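Long-range contacts in Mll5499 protein (Mesorhizobium loti, PDB 3BDE), which is of unknown function but forms a homodimer with the ferredoxin-like fold of the stress-responsive A/B barrel (Dabb) family: residues A[20-26]-A[108-114]; A[48-52]-A[87-93]. All blocks are in the same frame, centred on the assembly; numbering follows the deposited sequence. Where two conformers were deposited one is given.

Contact 1 of 2, residues A[20-26]-A[108-114]; sequences MIRHTVV and FLEIDYV. With EDO (1,2-ethanediol), chain J; EDO (1,2-ethanediol), chain D.
The first and last strands of the ferredoxin-like sheet pair here as an antiparallel ladder, with Arg22–Tyr113, Thr24–Ile111 and Val26–Leu109 as the hydrogen-bonded pairs. Each of the two outer pairs is tied both ways, for instance Arg22 N to Tyr113 O at 2.8 Å. At the middle pair Ile111 N reaches Thr24 O, but the return bond from Thr24 N is weak. There Thr24 OG1 also donates to Ile111 O, 2.5 Å away, on a lone pair in the carbonyl plane. Held between the backbone N and carbonyl carbon (chi1 81°), this hydroxyl in turn accepts from an ethanediol 2.7 Å away at O1, whose other end, O2, hydrogen-bonds Tyr113 OH; the diol also hydrogen-bonds Tyr113 OH of the second subunit. His23 and Asp112, side by side on the opposite face, form a nearly straight bond of 2.6 Å from ND1 to OD1, on the syn side but 26° out of the carboxylate plane. The carboxylate oxygen lies in the ring plane although the two flat groups are turned 66° apart, and the bond fixes the imidazole's rotation. Strand 72-78 flanks 21-29 on its other edge, and Arg22 makes salt bridges to its Glu77 and to Glu59 of the second subunit. Tyr84 of helix 81-88 meets the His23 ring and hydrogen-bonds Asp112 OD2, while Tyr113 and Val114 continue the sheet into the second subunit.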
loop_
_atom_site.group_PDB
_atom_site.type_symbol
_atom_site.label_atom_id
_atom_site.label_comp_id
_atom_site.label_asym_id
_atom_site.label_seq_id
_atom_site.Cartn_x
_atom_site.Cartn_y
_atom_site.Cartn_z
HETATM N N MSE A 20 12.441 4.120 8.926
HETATM C CA MSE A 20 11.331 3.151 8.831
HETATM C C MSE A 20 10.967 2.739 7.412
HETATM O O MSE A 20 10.924 3.585 6.526
HETATM C CB MSE A 20 10.084 3.730 9.542
HETATM C CG MSE A 20 8.835 2.845 9.595
HETATM SE SE MSE A 20 7.693 2.931 8.005
HETATM C CE MSE A 20 6.152 4.023 8.386
ATOM N N ILE A 21 10.707 1.444 7.220
ATOM C CA ILE A 21 10.291 0.901 5.938
ATOM C C ILE A 21 8.949 0.193 6.130
ATOM O O ILE A 21 8.824 -0.672 7.000
ATOM C CB ILE A 21 11.312 -0.089 5.313
ATOM C CG1 ILE A 21 12.696 0.575 5.184
ATOM C CG2 ILE A 21 10.783 -0.656 3.929
ATOM C CD1 ILE A 21 13.778 -0.329 4.637
ATOM N N ARG A 22 7.966 0.569 5.316
ATOM C CA ARG A 22 6.672 -0.096 5.308
ATOM C C ARG A 22 6.696 -1.053 4.121
ATOM O O ARG A 22 6.699 -0.620 2.978
ATOM C CB ARG A 22 5.542 0.895 5.193
ATOM C CG ARG A 22 4.180 0.270 5.273
ATOM C CD ARG A 22 3.133 1.329 5.187
ATOM N NE ARG A 22 3.214 2.199 6.348
ATOM C CZ ARG A 22 2.878 3.485 6.409
ATOM N NH1 ARG A 22 2.420 4.146 5.341
ATOM N NH2 ARG A 22 3.017 4.111 7.574
ATOM N N HIS A 23 6.738 -2.343 4.420
ATOM C CA HIS A 23 6.771 -3.404 3.421
ATOM C C HIS A 23 5.361 -3.894 3.193
ATOM O O HIS A 23 4.653 -4.271 4.169
ATOM C CB HIS A 23 7.663 -4.554 3.890
ATOM C CG HIS A 23 7.569 -5.791 3.051
ATOM N ND1 HIS A 23 7.736 -5.790 1.687
ATOM C CD2 HIS A 23 7.357 -7.077 3.400
ATOM C CE1 HIS A 23 7.609 -7.021 1.231
ATOM N NE2 HIS A 23 7.363 -7.820 2.250
ATOM N N THR A 24 4.923 -3.846 1.940
ATOM C CA THR A 24 3.600 -4.369 1.607
ATOM C C THR A 24 3.623 -5.265 0.403
ATOM O O THR A 24 4.475 -5.110 -0.496
ATOM C CB THR A 24 2.545 -3.256 1.350
ATOM O OG1 THR A 24 2.665 -2.746 0.012
ATOM C CG2 THR A 24 2.652 -2.105 2.373
ATOM N N VAL A 25 2.676 -6.207 0.379
ATOM C CA VAL A 25 2.485 -7.083 -0.783
ATOM C C VAL A 25 0.982 -7.212 -1.028
ATOM O O VAL A 25 0.250 -7.462 -0.083
ATOM C CB VAL A 25 3.195 -8.465 -0.592
ATOM C CG1 VAL A 25 2.659 -9.235 0.655
ATOM C CG2 VAL A 25 3.086 -9.306 -1.849
ATOM N N VAL A 26 0.543 -6.999 -2.271
ATOM C CA VAL A 26 -0.860 -7.149 -2.673
ATOM C C VAL A 26 -0.881 -8.435 -3.506
ATOM O O VAL A 26 0.011 -8.641 -4.329
ATOM C CB VAL A 26 -1.399 -5.876 -3.429
ATOM C CG1 VAL A 26 -0.840 -5.756 -4.834
ATOM C CG2 VAL A 26 -2.918 -5.866 -3.487
ATOM N N PHE A 108 1.156 -11.335 -7.624
ATOM C CA PHE A 108 1.377 -10.336 -6.584
ATOM C C PHE A 108 2.205 -9.145 -7.054
ATOM O O PHE A 108 2.827 -9.175 -8.119
ATOM C CB PHE A 108 2.042 -10.992 -5.341
ATOM C CG PHE A 108 3.495 -11.358 -5.531
ATOM C CD1 PHE A 108 3.854 -12.586 -6.107
ATOM C CD2 PHE A 108 4.514 -10.513 -5.097
ATOM C CE1 PHE A 108 5.224 -12.933 -6.291
ATOM C CE2 PHE A 108 5.892 -10.874 -5.277
ATOM C CZ PHE A 108 6.228 -12.061 -5.869
ATOM N N LEU A 109 2.180 -8.095 -6.241
ATOM C CA LEU A 109 3.011 -6.902 -6.427
ATOM C C LEU A 109 3.567 -6.579 -5.048
ATOM O O LEU A 109 2.822 -6.630 -4.072
ATOM C CB LEU A 109 2.189 -5.697 -6.868
ATOM C CG LEU A 109 1.591 -5.651 -8.264
ATOM C CD1 LEU A 109 0.559 -4.519 -8.368
ATOM C CD2 LEU A 109 2.710 -5.491 -9.302
ATOM N N GLU A 110 4.850 -6.263 -4.980
ATOM C CA GLU A 110 5.479 -5.802 -3.756
ATOM C C GLU A 110 5.572 -4.293 -3.890
ATOM O O GLU A 110 6.035 -3.809 -4.912
ATOM C CB GLU A 110 6.885 -6.367 -3.571
ATOM C CG GLU A 110 6.949 -7.795 -3.112
ATOM C CD GLU A 110 8.372 -8.221 -2.747
ATOM O OE1 GLU A 110 9.024 -7.517 -1.938
ATOM O OE2 GLU A 110 8.831 -9.275 -3.256
ATOM N N ILE A 111 5.099 -3.557 -2.881
ATOM C CA ILE A 111 5.183 -2.094 -2.833
ATOM C C ILE A 111 5.718 -1.727 -1.437
ATOM O O ILE A 111 5.056 -1.997 -0.431
ATOM C CB ILE A 111 3.800 -1.433 -3.076
ATOM C CG1 ILE A 111 3.212 -1.853 -4.446
ATOM C CG2 ILE A 111 3.932 0.046 -3.073
ATOM C CD1 ILE A 111 1.680 -1.770 -4.503
ATOM N N ASP A 112 6.938 -1.201 -1.397
ATOM C CA ASP A 112 7.639 -0.837 -0.168
ATOM C C ASP A 112 7.766 0.660 -0.123
ATOM O O ASP A 112 8.074 1.287 -1.154
ATOM C CB ASP A 112 9.034 -1.467 -0.126
ATOM C CG ASP A 112 9.016 -2.988 -0.061
ATOM O OD1 ASP A 112 7.994 -3.597 0.300
ATOM O OD2 ASP A 112 10.073 -3.593 -0.382
ATOM N N TYR A 113 7.603 1.228 1.073
ATOM C CA TYR A 113 7.624 2.633 1.275
ATOM C C TYR A 113 8.521 3.110 2.388
ATOM O O TYR A 113 8.732 2.406 3.382
ATOM C CB TYR A 113 6.241 3.144 1.648
ATOM C CG TYR A 113 5.152 2.942 0.648
ATOM C CD1 TYR A 113 5.161 3.629 -0.551
ATOM C CD2 TYR A 113 4.039 2.159 0.958
ATOM C CE1 TYR A 113 4.128 3.500 -1.468
ATOM C CE2 TYR A 113 2.995 2.037 0.074
ATOM C CZ TYR A 113 3.039 2.718 -1.144
ATOM O OH TYR A 113 2.017 2.595 -2.045
ATOM N N VAL A 114 9.030 4.326 2.200
ATOM C CA VAL A 114 9.652 5.071 3.291
ATOM C C VAL A 114 8.985 6.462 3.328
ATOM O O VAL A 114 8.448 6.921 2.302
ATOM C CB VAL A 114 11.165 5.203 3.168
ATOM C CG1 VAL A 114 11.821 3.863 3.147
ATOM C CG2 VAL A 114 11.576 6.070 1.970
HETATM C C1 EDO J . 0.320 -0.842 -0.130
HETATM O O1 EDO J . 0.246 -1.978 -0.998
HETATM C C2 EDO J . -0.564 0.283 -0.627
HETATM O O2 EDO J . 0.076 1.061 -1.637
HETATM C C1 EDO D . 5.708 -12.577 2.577
HETATM O O1 EDO D . 6.856 -13.031 1.855
HETATM C C2 EDO D . 5.683 -11.062 2.620
HETATM O O2 EDO D . 6.887 -10.635 3.259
#

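Contact 2 of 2, residues A[48-52]-A[87-93]. With EDO (1,2-ethanediol), chain D; EDO (1,2-ethanediol), chain K.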
loop_
_atom_site.group_PDB
_atom_site.type_symbol
_atom_site.label_atom_id
_atom_site.label_comp_id
_atom_site.label_asym_id
_atom_site.label_seq_id
_atom_site.Cartn_x
_atom_site.Cartn_y
_atom_site.Cartn_z
ATOM N N ILE A 48 3.045 -17.274 11.405
ATOM C CA ILE A 48 4.460 -17.422 11.059
ATOM C C ILE A 48 5.210 -16.089 10.961
ATOM O O ILE A 48 6.261 -15.904 11.600
ATOM C CB ILE A 48 4.625 -18.238 9.709
ATOM C CG1 ILE A 48 4.167 -19.694 9.913
ATOM C CG2 ILE A 48 6.086 -18.275 9.182
ATOM C CD1 ILE A 48 4.104 -20.485 8.622
ATOM N N LEU A 49 4.668 -15.191 10.151
ATOM C CA LEU A 49 5.349 -13.933 9.816
ATOM C C LEU A 49 5.357 -12.933 10.936
ATOM O O LEU A 49 6.369 -12.254 11.118
ATOM C CB LEU A 49 4.771 -13.321 8.550
ATOM C CG LEU A 49 4.756 -14.176 7.267
ATOM C CD1 LEU A 49 4.096 -13.460 6.106
ATOM C CD2 LEU A 49 6.150 -14.633 6.897
ATOM N N SER A 50 4.256 -12.842 11.693
ATOM C CA SER A 50 4.174 -11.858 12.806
ATOM C C SER A 50 5.100 -12.207 14.002
ATOM O O SER A 50 5.405 -11.335 14.817
ATOM C CB SER A 50 2.725 -11.645 13.255
ATOM O OG SER A 50 2.269 -12.743 13.980
ATOM N N ALA A 51 5.527 -13.470 14.080
ATOM C CA ALA A 51 6.429 -13.975 15.127
ATOM C C ALA A 51 7.912 -13.699 14.857
ATOM O O ALA A 51 8.749 -13.856 15.762
ATOM C CB ALA A 51 6.208 -15.495 15.296
ATOM N N ILE A 52 8.255 -13.287 13.639
ATOM C CA ILE A 52 9.657 -13.042 13.285
ATOM C C ILE A 52 10.154 -11.750 13.909
ATOM O O ILE A 52 9.469 -10.737 13.797
ATOM C CB ILE A 52 9.852 -13.031 11.765
ATOM C CG1 ILE A 52 9.476 -14.417 11.193
ATOM C CG2 ILE A 52 11.330 -12.697 11.407
ATOM C CD1 ILE A 52 9.511 -14.489 9.711
ATOM N N TYR A 87 14.539 -10.070 8.345
ATOM C CA TYR A 87 13.245 -10.740 8.188
ATOM C C TYR A 87 13.263 -11.614 6.917
ATOM O O TYR A 87 12.894 -12.796 6.947
ATOM C CB TYR A 87 12.121 -9.710 8.084
ATOM C CG TYR A 87 10.841 -10.185 7.442
ATOM C CD1 TYR A 87 9.881 -10.918 8.174
ATOM C CD2 TYR A 87 10.559 -9.876 6.120
ATOM C CE1 TYR A 87 8.673 -11.315 7.566
ATOM C CE2 TYR A 87 9.359 -10.277 5.505
ATOM C CZ TYR A 87 8.427 -10.986 6.242
ATOM O OH TYR A 87 7.258 -11.371 5.636
ATOM N N ASN A 88 13.678 -11.018 5.798
ATOM C CA ASN A 88 13.689 -11.731 4.503
ATOM C C ASN A 88 14.494 -13.022 4.563
ATOM O O ASN A 88 14.058 -14.043 4.035
ATOM C CB ASN A 88 14.268 -10.826 3.407
ATOM C CG ASN A 88 14.257 -11.482 2.033
ATOM O OD1 ASN A 88 13.231 -11.509 1.354
ATOM N ND2 ASN A 88 15.399 -12.011 1.624
ATOM N N ASP A 89 15.651 -12.949 5.229
ATOM C CA ASP A 89 16.592 -14.076 5.347
ATOM C C ASP A 89 16.332 -15.023 6.515
ATOM O O ASP A 89 17.022 -16.030 6.640
ATOM C CB ASP A 89 18.032 -13.540 5.449
ATOM C CG ASP A 89 18.497 -12.836 4.192
ATOM O OD1 ASP A 89 17.766 -12.814 3.187
ATOM O OD2 ASP A 89 19.626 -12.302 4.225
ATOM N N HIS A 90 15.341 -14.721 7.348
ATOM C CA HIS A 90 15.022 -15.553 8.513
ATOM C C HIS A 90 14.549 -16.913 7.992
ATOM O O HIS A 90 13.810 -16.955 7.004
ATOM C CB HIS A 90 13.940 -14.916 9.384
ATOM C CG HIS A 90 13.780 -15.591 10.708
ATOM N ND1 HIS A 90 13.098 -16.776 10.856
ATOM C CD2 HIS A 90 14.259 -15.274 11.935
ATOM C CE1 HIS A 90 13.157 -17.157 12.121
ATOM N NE2 HIS A 90 13.855 -16.266 12.794
ATOM N N PRO A 91 15.011 -18.020 8.604
ATOM C CA PRO A 91 14.587 -19.357 8.140
ATOM C C PRO A 91 13.070 -19.569 8.017
ATOM O O PRO A 91 12.610 -20.258 7.089
ATOM C CB PRO A 91 15.201 -20.300 9.185
ATOM C CG PRO A 91 16.347 -19.560 9.742
ATOM C CD PRO A 91 15.995 -18.117 9.702
ATOM N N ASP A 92 12.302 -19.007 8.953
ATOM C CA ASP A 92 10.845 -19.093 8.923
ATOM C C ASP A 92 10.252 -18.392 7.694
ATOM O O ASP A 92 9.266 -18.877 7.125
ATOM C CB ASP A 92 10.195 -18.477 10.195
ATOM C CG ASP A 92 10.517 -19.230 11.480
ATOM O OD1 ASP A 92 11.290 -20.205 11.475
ATOM O OD2 ASP A 92 10.018 -18.797 12.535
ATOM N N HIS A 93 10.833 -17.247 7.313
ATOM C CA HIS A 93 10.358 -16.513 6.135
ATOM C C HIS A 93 10.756 -17.263 4.858
ATOM O O HIS A 93 9.962 -17.429 3.961
ATOM C CB HIS A 93 10.893 -15.091 6.102
ATOM C CG HIS A 93 10.420 -14.314 4.919
ATOM N ND1 HIS A 93 11.248 -13.982 3.866
ATOM C CD2 HIS A 93 9.177 -13.906 4.567
ATOM C CE1 HIS A 93 10.543 -13.353 2.944
ATOM N NE2 HIS A 93 9.284 -13.279 3.351
HETATM C C1 EDO D . 5.708 -12.577 2.577
HETATM O O1 EDO D . 6.856 -13.031 1.855
HETATM C C2 EDO D . 5.683 -11.062 2.620
HETATM O O2 EDO D . 6.887 -10.635 3.259
HETATM C C1 EDO K . 12.974 -15.988 0.903
HETATM O O1 EDO K . 13.783 -17.005 0.302
HETATM C C2 EDO K . 13.282 -14.658 0.238
HETATM O O2 EDO K . 12.084 -13.898 0.045
HETATM O O HOH W 1 7.617 -17.864 12.687
#
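The end of helix 36-50 and the turn after it approach the junction of helices 81-88 and 91-104 without any direct hydrogen bond between them, the closest backbone pair being Ile52 and Tyr87 with CA atoms 6.6 Å apart. Ile52 carries most of the contact. With CG1 anti to its carbonyl carbon (chi1 -62°) and the chain extended beyond, its CD1 meets both Tyr87 CD1 and His93 CB, 3.9 Å from each. Its CG2 lies off-centre over a face of the His90 imidazole in a CH-pi contact, 4.2 Å from the ring centroid. That ring is itself held by its capping role, since His90 ND1 accepts from Asp92 N at the start of helix 91-104. Leu49 sets CD2 3.7 Å from Tyr87 OH and at the CD2 edge of the His93 ring, in that ring's plane. The His93 ring lies with one face near Tyr87 CE2, and its ND1 donates to Asn88 O at 2.8 Å, which fixes its rotation across the break between the helices. Tyr87 OH and His93 NE2 both hydrogen-bond one ethanediol, through O2 and O1 respectively. A water donates to both Ile48 O and Asp92 OD2, each 2.6 Å away, bridging polar groups that do not meet directly. Toward the sheet, the Tyr87 ring meets Phe78 of strand 72-78, Leu49 rests on Phe58 of strand 58-63, and Phe96 of helix 91-104 packs against Ile48 and Leu49.

Overall arrangement
Contact 2 is nested inside the chain loop that contact 1 closes: strand 21-29 leads into helix 36-50, and helix 91-104 leads into strand 105-115. Contact 1 joins the sheet's first and last strands, whereas contact 2 brings together the helices packed on one side of that sheet, so the two represent the two layers of the ferredoxin-like fold. Their centres lie about 16 Å apart and their nearest atoms about 4 Å, without touching. One ethanediol, probably from the crystallisation liquor, spans this gap by bonding His23 from the sheet and Tyr87 and His93 from the helices. It may mark a polar pocket between the layers, whose role is unknown.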